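Side-chain contacts in GARP domain-containing protein (Trypanosoma brucei brucei TREU927, PDB 6XZ6), which acts as a receptor for the host complement regulator factor H and increases transmission of the trypanosome to tsetse flies: residues D4-E7 against A8-E11; P148-L151 against T152-A155; A155-L158 against R159-M163; A167-Y170 against L171-N175. All blocks are in the same frame, centred on the assembly; numbering follows the deposited sequence.

Interaction 1 of 4, residues D4-E7 against A8-E11; sequences DNLE and AELE
Leu6 and Leu10 stand one turn apart at the start of helix 4-61, joined by the backbone bond from Leu10 N to Leu6 O (2.9 Å). The same i to i+4 pattern repeats around this first stretch. Ala8 N reaches Asp4 O at 2.8 Å, Glu9 N reaches Asn5 O at 3.0 Å, and Glu11 N reaches Glu7 O at 3.0 Å. Side chains add little to one another here. Each residue of 8-11 lays its CB against a carbonyl oxygen of the preceding turn, as Leu10 CB does on Leu6 O at 3.4 Å. The nearest meeting of two side chains is loose, with Leu6 CD2 4.3 Å from Glu9 OE2.

Glu9 matters for where its chain goes. With CG anti to the backbone N (chi1 -172°) and the rest extended, the carboxylate is carried well off the backbone. Its OE1 accepts from the backbone N of Gly127 and forms a salt bridge with Arg16 of the factor H chain, so a glutamate suits a place that needs both length and charge. Leu6, Glu9 and Leu10 touch Ile131 of helix 129-137, and Leu10 also packs on Leu134; leucine suits this covered flank, whereas the acidic Asp4, Glu7 and Glu11 suit the exposed one. Acidic residues near an N terminus would also be favoured by the helix dipole. Asn5 packs on Leu19 of factor H. This is the opening of long helix 4-61 in an elongated helical bundle, with a covered and an exposed flank in these first turns and ligand-binding residues among them.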
loop_
_atom_site.group_PDB
_atom_site.type_symbol
_atom_site.label_atom_id
_atom_site.label_comp_id
_atom_site.label_asym_id
_atom_site.label_seq_id
_atom_site.Cartn_x
_atom_site.Cartn_y
_atom_site.Cartn_z
ATOM N N ASP A 4 -26.813 -22.893 -4.676
ATOM C CA ASP A 4 -26.609 -21.492 -5.021
ATOM C C ASP A 4 -25.776 -21.050 -3.822
ATOM O O ASP A 4 -25.024 -20.090 -3.929
ATOM C CB ASP A 4 -27.901 -20.676 -5.110
ATOM C CG ASP A 4 -27.713 -19.270 -5.698
ATOM O OD1 ASP A 4 -27.028 -18.439 -5.056
ATOM O OD2 ASP A 4 -28.285 -18.993 -6.790
ATOM N N ASN A 5 -25.862 -21.818 -2.693
ATOM C CA ASN A 5 -25.051 -21.635 -1.498
ATOM C C ASN A 5 -23.582 -21.876 -1.812
ATOM O O ASN A 5 -22.740 -21.154 -1.298
ATOM C CB ASN A 5 -25.508 -22.554 -0.380
ATOM C CG ASN A 5 -26.572 -21.985 0.520
ATOM O OD1 ASN A 5 -27.161 -20.926 0.267
ATOM N ND2 ASN A 5 -26.827 -22.685 1.611
ATOM N N LEU A 6 -23.267 -22.867 -2.657
ATOM C CA LEU A 6 -21.894 -23.139 -3.121
ATOM C C LEU A 6 -21.412 -22.055 -4.107
ATOM O O LEU A 6 -20.277 -21.625 -4.003
ATOM C CB LEU A 6 -21.762 -24.539 -3.719
ATOM C CG LEU A 6 -21.774 -25.727 -2.720
ATOM C CD1 LEU A 6 -21.720 -27.036 -3.454
ATOM C CD2 LEU A 6 -20.607 -25.682 -1.740
ATOM N N GLU A 7 -22.293 -21.565 -5.007
ATOM C CA GLU A 7 -22.021 -20.454 -5.938
ATOM C C GLU A 7 -21.695 -19.165 -5.117
ATOM O O GLU A 7 -20.739 -18.466 -5.441
ATOM C CB GLU A 7 -23.220 -20.181 -6.875
ATOM C CG GLU A 7 -23.678 -21.356 -7.748
ATOM C CD GLU A 7 -25.068 -21.265 -8.392
ATOM O OE1 GLU A 7 -25.510 -20.134 -8.698
ATOM O OE2 GLU A 7 -25.711 -22.324 -8.598
ATOM N N ALA A 8 -22.481 -18.890 -4.043
ATOM C CA ALA A 8 -22.327 -17.786 -3.098
ATOM C C ALA A 8 -20.962 -17.874 -2.417
ATOM O O ALA A 8 -20.169 -16.926 -2.477
ATOM C CB ALA A 8 -23.422 -17.855 -2.044
ATOM N N GLU A 9 -20.675 -19.032 -1.813
ATOM C CA GLU A 9 -19.434 -19.285 -1.119
ATOM C C GLU A 9 -18.215 -19.221 -2.042
ATOM O O GLU A 9 -17.143 -18.810 -1.611
ATOM C CB GLU A 9 -19.529 -20.609 -0.353
ATOM C CG GLU A 9 -18.321 -20.840 0.554
ATOM C CD GLU A 9 -18.223 -22.167 1.268
ATOM O OE1 GLU A 9 -17.130 -22.431 1.818
ATOM O OE2 GLU A 9 -19.215 -22.938 1.272
ATOM N N LEU A 10 -18.372 -19.606 -3.316
ATOM C CA LEU A 10 -17.258 -19.545 -4.292
ATOM C C LEU A 10 -17.006 -18.089 -4.698
ATOM O O LEU A 10 -15.850 -17.677 -4.788
ATOM C CB LEU A 10 -17.516 -20.446 -5.514
ATOM C CG LEU A 10 -16.430 -20.564 -6.588
ATOM C CD1 LEU A 10 -14.991 -20.829 -5.978
ATOM C CD2 LEU A 10 -16.783 -21.620 -7.539
ATOM N N GLU A 11 -18.087 -17.300 -4.882
ATOM C CA GLU A 11 -18.017 -15.864 -5.190
ATOM C C GLU A 11 -17.366 -15.127 -4.037
ATOM O O GLU A 11 -16.490 -14.295 -4.280
ATOM C CB GLU A 11 -19.404 -15.265 -5.546
ATOM C CG GLU A 11 -19.757 -15.362 -7.027
ATOM C CD GLU A 11 -18.613 -15.256 -8.038
ATOM O OE1 GLU A 11 -18.293 -16.284 -8.685
ATOM O OE2 GLU A 11 -18.028 -14.152 -8.172
#

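Interaction 2 of 4, residues P148-L151 against T152-A155; sequences PEAL and TRAA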
loop_
_atom_site.group_PDB
_atom_site.type_symbol
_atom_site.label_atom_id
_atom_site.label_comp_id
_atom_site.label_asym_id
_atom_site.label_seq_id
_atom_site.Cartn_x
_atom_site.Cartn_y
_atom_site.Cartn_z
ATOM N N PRO A 148 -5.089 2.476 -7.166
ATOM C CA PRO A 148 -6.230 2.899 -6.334
ATOM C C PRO A 148 -7.600 2.342 -6.763
ATOM O O PRO A 148 -8.380 1.982 -5.908
ATOM C CB PRO A 148 -6.177 4.431 -6.443
ATOM C CG PRO A 148 -4.727 4.724 -6.659
ATOM C CD PRO A 148 -4.306 3.645 -7.619
ATOM N N GLU A 149 -7.858 2.217 -8.068
ATOM C CA GLU A 149 -9.114 1.713 -8.641
ATOM C C GLU A 149 -9.312 0.220 -8.370
ATOM O O GLU A 149 -10.452 -0.204 -8.163
ATOM C CB GLU A 149 -9.201 1.985 -10.164
ATOM C CG GLU A 149 -8.659 3.343 -10.627
ATOM C CD GLU A 149 -7.163 3.417 -10.922
ATOM O OE1 GLU A 149 -6.709 2.726 -11.867
ATOM O OE2 GLU A 149 -6.446 4.166 -10.214
ATOM N N ALA A 150 -8.223 -0.583 -8.399
ATOM C CA ALA A 150 -8.284 -2.029 -8.129
ATOM C C ALA A 150 -8.576 -2.262 -6.658
ATOM O O ALA A 150 -9.330 -3.171 -6.323
ATOM C CB ALA A 150 -6.974 -2.702 -8.503
ATOM N N LEU A 151 -7.994 -1.438 -5.782
ATOM C CA LEU A 151 -8.210 -1.505 -4.347
ATOM C C LEU A 151 -9.690 -1.276 -3.993
ATOM O O LEU A 151 -10.237 -2.088 -3.254
ATOM C CB LEU A 151 -7.292 -0.489 -3.643
ATOM C CG LEU A 151 -6.877 -0.727 -2.203
ATOM C CD1 LEU A 151 -6.208 -2.082 -2.009
ATOM C CD2 LEU A 151 -5.903 0.316 -1.796
ATOM N N THR A 152 -10.357 -0.228 -4.541
ATOM C CA THR A 152 -11.769 0.096 -4.255
ATOM C C THR A 152 -12.733 -0.891 -4.904
ATOM O O THR A 152 -13.770 -1.207 -4.315
ATOM C CB THR A 152 -12.135 1.556 -4.618
ATOM O OG1 THR A 152 -11.911 1.788 -6.011
ATOM C CG2 THR A 152 -11.373 2.574 -3.826
ATOM N N ARG A 153 -12.418 -1.359 -6.126
ATOM C CA ARG A 153 -13.254 -2.324 -6.857
ATOM C C ARG A 153 -13.396 -3.621 -6.055
ATOM O O ARG A 153 -14.516 -4.085 -5.816
ATOM C CB ARG A 153 -12.663 -2.600 -8.230
ATOM C CG ARG A 153 -13.661 -3.124 -9.247
ATOM C CD ARG A 153 -13.005 -3.797 -10.436
ATOM N NE ARG A 153 -11.970 -4.724 -9.992
ATOM C CZ ARG A 153 -10.698 -4.633 -10.342
ATOM N NH1 ARG A 153 -10.304 -3.696 -11.198
ATOM N NH2 ARG A 153 -9.807 -5.483 -9.850
ATOM N N ALA A 154 -12.270 -4.153 -5.572
ATOM C CA ALA A 154 -12.228 -5.356 -4.771
ATOM C C ALA A 154 -12.920 -5.143 -3.399
ATOM O O ALA A 154 -13.529 -6.086 -2.867
ATOM C CB ALA A 154 -10.786 -5.798 -4.597
ATOM N N ALA A 155 -12.860 -3.901 -2.846
ATOM C CA ALA A 155 -13.506 -3.540 -1.565
ATOM C C ALA A 155 -15.032 -3.458 -1.726
ATOM O O ALA A 155 -15.764 -3.945 -0.881
ATOM C CB ALA A 155 -12.948 -2.234 -1.028
#
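Thr152 and the carbonyls of Pro148 and Glu149 meet in the first turns of helix 148-161, a regular alpha helix within the receptor's helical bundle. Proline suits the first position of a helix, where its missing N-H costs nothing, and its own carbonyl is used: Thr152 N donates to Pro148 O at 3.3 Å. Glu149 O serves two donors. Arg153 N makes the ordinary helical bond to it at 3.1 Å, while Thr152 OG1 adds a weak one at 3.3 Å. That second bond depends on the threonine torsion (chi1 60°), which sets OG1 between the backbone N and the carbonyl carbon and turns it back toward the preceding turn.

Ala150 O likewise has two partners, Ala154 N at 3.2 Å and the NE2 of Gln22 on helix 4-61. The N-H of Ala150 is taken up by Thr147 OG1, just before the helix. Ala155 N completes the series on Leu151 O at 3.2 Å. Small residues at 154 and 155 let neighbouring helices come close: Ala154 lies against helix 4-61 and Ala155 against helix 165-208, while the larger Leu151 packs on Gln22. Arg153 NH2 forms a salt bridge with Glu18 of helix 4-61, its chain bending at chi3 (47°) on the way. The bend lays one face of the guanidinium over Ala150, with NH1 4.0 Å from Ala150 CA.

Interaction 3 of 4, residues A155-L158 against R159-M163; sequences AHNL and RGLYM
Different first torsions bring Leu158 and Tyr162 together: Leu158 CG stands anti to its own N (-178°), whereas Tyr162 CG stands beside its N and anti to the carbonyl carbon (-77°). The branch CD1 of Leu158 then meets the ring at Tyr162 CD1, 3.6 Å away, with the two side chains crossing at a slant. Leu158 O lies at the edge of that ring, in its plane, and accepts Tyr162 N at 2.9 Å.

Here the helix runs out. Arg159 N still bonds Ala155 O at 3.1 Å, but at Gly160 N and Leu161 N the bonds weaken and fork, each N-H reaching two carbonyls, before Tyr162 N closes its sound bond and Tyr162 leaves helical geometry. Asn157 keeps its amide beside Leu161, ND2 lying 3.7 Å from CD1.

Helix 4-61 covers one flank, with Ala15 against Asn157 and Leu161, and Gln12 and Leu16 against the Tyr162 side chain. In the connection that follows, Met163 N bonds Glu18 of the factor H chain; Arg159 NE, held by Glu168, and Tyr162, packed on Ala167, fasten this helix end to helix 165-208.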
loop_
_atom_site.group_PDB
_atom_site.type_symbol
_atom_site.label_atom_id
_atom_site.label_comp_id
_atom_site.label_asym_id
_atom_site.label_seq_id
_atom_site.Cartn_x
_atom_site.Cartn_y
_atom_site.Cartn_z
ATOM N N ALA A 155 -12.860 -3.901 -2.846
ATOM C CA ALA A 155 -13.506 -3.540 -1.565
ATOM C C ALA A 155 -15.032 -3.458 -1.726
ATOM O O ALA A 155 -15.764 -3.945 -0.881
ATOM C CB ALA A 155 -12.948 -2.234 -1.028
ATOM N N HIS A 156 -15.503 -2.900 -2.834
ATOM C CA HIS A 156 -16.925 -2.821 -3.165
ATOM C C HIS A 156 -17.461 -4.207 -3.484
ATOM O O HIS A 156 -18.599 -4.495 -3.161
ATOM C CB HIS A 156 -17.160 -1.894 -4.375
ATOM C CG HIS A 156 -17.200 -0.446 -4.020
ATOM N ND1 HIS A 156 -16.272 0.438 -4.520
ATOM C CD2 HIS A 156 -18.078 0.236 -3.245
ATOM C CE1 HIS A 156 -16.585 1.619 -4.006
ATOM N NE2 HIS A 156 -17.676 1.546 -3.249
ATOM N N ASN A 157 -16.655 -5.065 -4.146
ATOM C CA ASN A 157 -17.046 -6.422 -4.468
ATOM C C ASN A 157 -17.232 -7.214 -3.199
ATOM O O ASN A 157 -18.255 -7.871 -3.067
ATOM C CB ASN A 157 -16.061 -7.089 -5.428
ATOM C CG ASN A 157 -16.543 -8.433 -5.879
ATOM O OD1 ASN A 157 -17.612 -8.569 -6.511
ATOM N ND2 ASN A 157 -15.783 -9.470 -5.544
ATOM N N LEU A 158 -16.322 -7.080 -2.228
ATOM C CA LEU A 158 -16.418 -7.762 -0.938
ATOM C C LEU A 158 -17.647 -7.298 -0.127
ATOM O O LEU A 158 -18.371 -8.113 0.422
ATOM C CB LEU A 158 -15.129 -7.556 -0.134
ATOM C CG LEU A 158 -15.063 -8.257 1.215
ATOM C CD1 LEU A 158 -14.650 -9.722 1.041
ATOM C CD2 LEU A 158 -14.164 -7.487 2.179
ATOM N N ARG A 159 -17.882 -6.008 -0.103
ATOM C CA ARG A 159 -18.956 -5.343 0.591
ATOM C C ARG A 159 -20.365 -5.760 0.027
ATOM O O ARG A 159 -21.371 -5.751 0.785
ATOM C CB ARG A 159 -18.666 -3.819 0.558
ATOM C CG ARG A 159 -19.675 -2.918 1.252
ATOM C CD ARG A 159 -20.792 -2.497 0.312
ATOM N NE ARG A 159 -21.567 -1.427 0.913
ATOM C CZ ARG A 159 -22.820 -1.129 0.604
ATOM N NH1 ARG A 159 -23.468 -1.833 -0.313
ATOM N NH2 ARG A 159 -23.449 -0.153 1.239
ATOM N N GLY A 160 -20.408 -6.123 -1.262
ATOM C CA GLY A 160 -21.631 -6.543 -1.954
ATOM C C GLY A 160 -21.968 -7.998 -1.717
ATOM O O GLY A 160 -23.129 -8.390 -1.782
ATOM N N LEU A 161 -20.948 -8.798 -1.393
ATOM C CA LEU A 161 -21.036 -10.230 -1.099
ATOM C C LEU A 161 -21.203 -10.556 0.379
ATOM O O LEU A 161 -21.788 -11.590 0.693
ATOM C CB LEU A 161 -19.779 -10.943 -1.659
ATOM C CG LEU A 161 -19.635 -10.919 -3.182
ATOM C CD1 LEU A 161 -18.277 -11.355 -3.576
ATOM C CD2 LEU A 161 -20.668 -11.785 -3.874
ATOM N N TYR A 162 -20.663 -9.706 1.273
ATOM C CA TYR A 162 -20.667 -9.857 2.740
ATOM C C TYR A 162 -21.483 -8.758 3.410
ATOM O O TYR A 162 -21.099 -7.591 3.372
ATOM C CB TYR A 162 -19.210 -9.814 3.265
ATOM C CG TYR A 162 -18.435 -11.101 3.054
ATOM C CD1 TYR A 162 -17.784 -11.362 1.847
ATOM C CD2 TYR A 162 -18.304 -12.031 4.075
ATOM C CE1 TYR A 162 -17.041 -12.533 1.665
ATOM C CE2 TYR A 162 -17.654 -13.241 3.873
ATOM C CZ TYR A 162 -16.994 -13.477 2.683
ATOM O OH TYR A 162 -16.285 -14.642 2.537
ATOM N N MET A 163 -22.589 -9.117 4.055
ATOM C CA MET A 163 -23.445 -8.164 4.798
ATOM C C MET A 163 -22.885 -7.756 6.155
ATOM O O MET A 163 -23.354 -6.780 6.736
ATOM C CB MET A 163 -24.880 -8.685 4.944
ATOM C CG MET A 163 -25.613 -8.794 3.581
ATOM S SD MET A 163 -25.452 -7.422 2.365
ATOM C CE MET A 163 -26.291 -6.105 3.217
#

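Interaction 4 of 4, residues A167-Y170 against L171-N175; sequences AEEY and LQEAN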
loop_
_atom_site.group_PDB
_atom_site.type_symbol
_atom_site.label_atom_id
_atom_site.label_comp_id
_atom_site.label_asym_id
_atom_site.label_seq_id
_atom_site.Cartn_x
_atom_site.Cartn_y
_atom_site.Cartn_z
ATOM N N ALA A 167 -16.880 -6.062 6.405
ATOM C CA ALA A 167 -16.764 -5.818 4.967
ATOM C C ALA A 167 -17.070 -4.360 4.630
ATOM O O ALA A 167 -16.419 -3.800 3.759
ATOM C CB ALA A 167 -17.694 -6.746 4.227
ATOM N N GLU A 168 -18.003 -3.727 5.347
ATOM C CA GLU A 168 -18.345 -2.306 5.191
ATOM C C GLU A 168 -17.224 -1.435 5.748
ATOM O O GLU A 168 -16.834 -0.469 5.096
ATOM C CB GLU A 168 -19.701 -1.975 5.863
ATOM C CG GLU A 168 -20.123 -0.520 5.774
ATOM C CD GLU A 168 -20.422 0.076 4.411
ATOM O OE1 GLU A 168 -20.780 -0.684 3.487
ATOM O OE2 GLU A 168 -20.325 1.316 4.273
ATOM N N GLU A 169 -16.671 -1.794 6.930
ATOM C CA GLU A 169 -15.548 -1.069 7.527
ATOM C C GLU A 169 -14.287 -1.264 6.670
ATOM O O GLU A 169 -13.551 -0.308 6.496
ATOM C CB GLU A 169 -15.371 -1.441 8.994
ATOM C CG GLU A 169 -14.156 -0.858 9.696
ATOM C CD GLU A 169 -13.607 -1.816 10.738
ATOM O OE1 GLU A 169 -12.977 -2.836 10.359
ATOM O OE2 GLU A 169 -13.849 -1.563 11.939
ATOM N N TYR A 170 -14.103 -2.427 6.039
ATOM C CA TYR A 170 -12.982 -2.615 5.105
ATOM C C TYR A 170 -13.118 -1.681 3.916
ATOM O O TYR A 170 -12.145 -1.025 3.583
ATOM C CB TYR A 170 -12.807 -4.071 4.629
ATOM C CG TYR A 170 -11.697 -4.201 3.609
ATOM C CD1 TYR A 170 -10.356 -4.125 3.992
ATOM C CD2 TYR A 170 -11.980 -4.297 2.253
ATOM C CE1 TYR A 170 -9.325 -4.177 3.048
ATOM C CE2 TYR A 170 -10.960 -4.327 1.300
ATOM C CZ TYR A 170 -9.632 -4.252 1.703
ATOM O OH TYR A 170 -8.622 -4.305 0.770
ATOM N N LEU A 171 -14.311 -1.568 3.314
ATOM C CA LEU A 171 -14.552 -0.623 2.213
ATOM C C LEU A 171 -14.191 0.827 2.626
ATOM O O LEU A 171 -13.467 1.501 1.889
ATOM C CB LEU A 171 -16.018 -0.698 1.714
ATOM C CG LEU A 171 -16.483 0.371 0.701
ATOM C CD1 LEU A 171 -15.704 0.267 -0.645
ATOM C CD2 LEU A 171 -17.981 0.306 0.477
ATOM N N GLN A 172 -14.668 1.290 3.793
ATOM C CA GLN A 172 -14.392 2.634 4.277
ATOM C C GLN A 172 -12.886 2.888 4.357
ATOM O O GLN A 172 -12.419 3.881 3.823
ATOM C CB GLN A 172 -15.100 2.874 5.615
ATOM C CG GLN A 172 -16.646 2.886 5.534
ATOM C CD GLN A 172 -17.398 3.021 6.872
ATOM O OE1 GLN A 172 -16.828 2.985 7.991
ATOM N NE2 GLN A 172 -18.725 3.179 6.783
ATOM N N GLU A 173 -12.124 1.946 4.930
ATOM C CA GLU A 173 -10.652 1.981 5.067
ATOM C C GLU A 173 -9.937 1.848 3.739
ATOM O O GLU A 173 -8.897 2.482 3.564
ATOM C CB GLU A 173 -10.140 0.876 6.024
ATOM C CG GLU A 173 -10.768 0.888 7.407
ATOM C CD GLU A 173 -10.115 1.723 8.483
ATOM O OE1 GLU A 173 -9.937 1.185 9.602
ATOM O OE2 GLU A 173 -9.817 2.916 8.228
ATOM N N ALA A 174 -10.444 0.989 2.821
ATOM C CA ALA A 174 -9.843 0.784 1.497
ATOM C C ALA A 174 -10.004 2.025 0.646
ATOM O O ALA A 174 -9.166 2.269 -0.220
ATOM C CB ALA A 174 -10.473 -0.396 0.809
ATOM N N ASN A 175 -11.074 2.815 0.886
ATOM C CA ASN A 175 -11.308 4.070 0.172
ATOM C C ASN A 175 -10.268 5.112 0.594
ATOM O O ASN A 175 -9.712 5.766 -0.270
ATOM C CB ASN A 175 -12.749 4.577 0.347
ATOM C CG ASN A 175 -13.767 3.905 -0.554
ATOM O OD1 ASN A 175 -13.451 3.323 -1.594
ATOM N ND2 ASN A 175 -15.029 3.982 -0.186
#
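Tyr170 O accepts Ala174 N at 2.7 Å, the shortest of the i to i+4 bonds in this turn of helix 165-208, one of the helices of the elongated bundle. Leu171 N to Ala167 O, Gln172 N to Glu168 O and Glu173 N to Glu169 O follow, each at 3.1 Å.

On the outer flank, Glu168 and Gln172 lean together. OE2 of Glu168 comes to 3.5 Å from Gln172 NE2, with the carboxylate and amide planes almost perpendicular; the bend at chi2 of Glu168 (65°) turns its end across toward helix 148-161, where Arg159 engages OE1 in a salt bridge. Glu169 faces elsewhere: OE1 bonds the hydroxyl of Tyr111, and OE2 forms a salt bridge with Lys33 of the factor H chain, so both carboxylate oxygens have partners.

Tyr170 turns into the bundle, CG anti to its N (chi1 177°), and its ring packs edge-to-face with Tyr111 and Phe115. A broad aromatic suits this buried place, and a small alanine one turn on leaves space for it. Ala174 CB makes a CH-pi contact over one ring face, 4.3 Å from the Tyr170 ring centroid and 22° off the normal.

In the fold
All four contacts are local turns of helix, so none closes a long loop and none nests in another; interactions 2 and 3 overlap at Ala155 and the rest follow in series. Interaction 1 begins helix 4-61. After the hairpin with helix 67-125 and the short helix 129-137, which the Cys17-Cys138 disulfide ties back to the first helix, interaction 2 starts helix 148-161 and interaction 3 ends it. A short turn leads to interaction 4 on helix 165-208, packed against both through Ala155. Interaction 3 touches interaction 1, where Leu161 meets the backbone of Glu11, and interaction 4, partly through the Arg159-Glu168 salt bridge; all three have residues in contact with factor H.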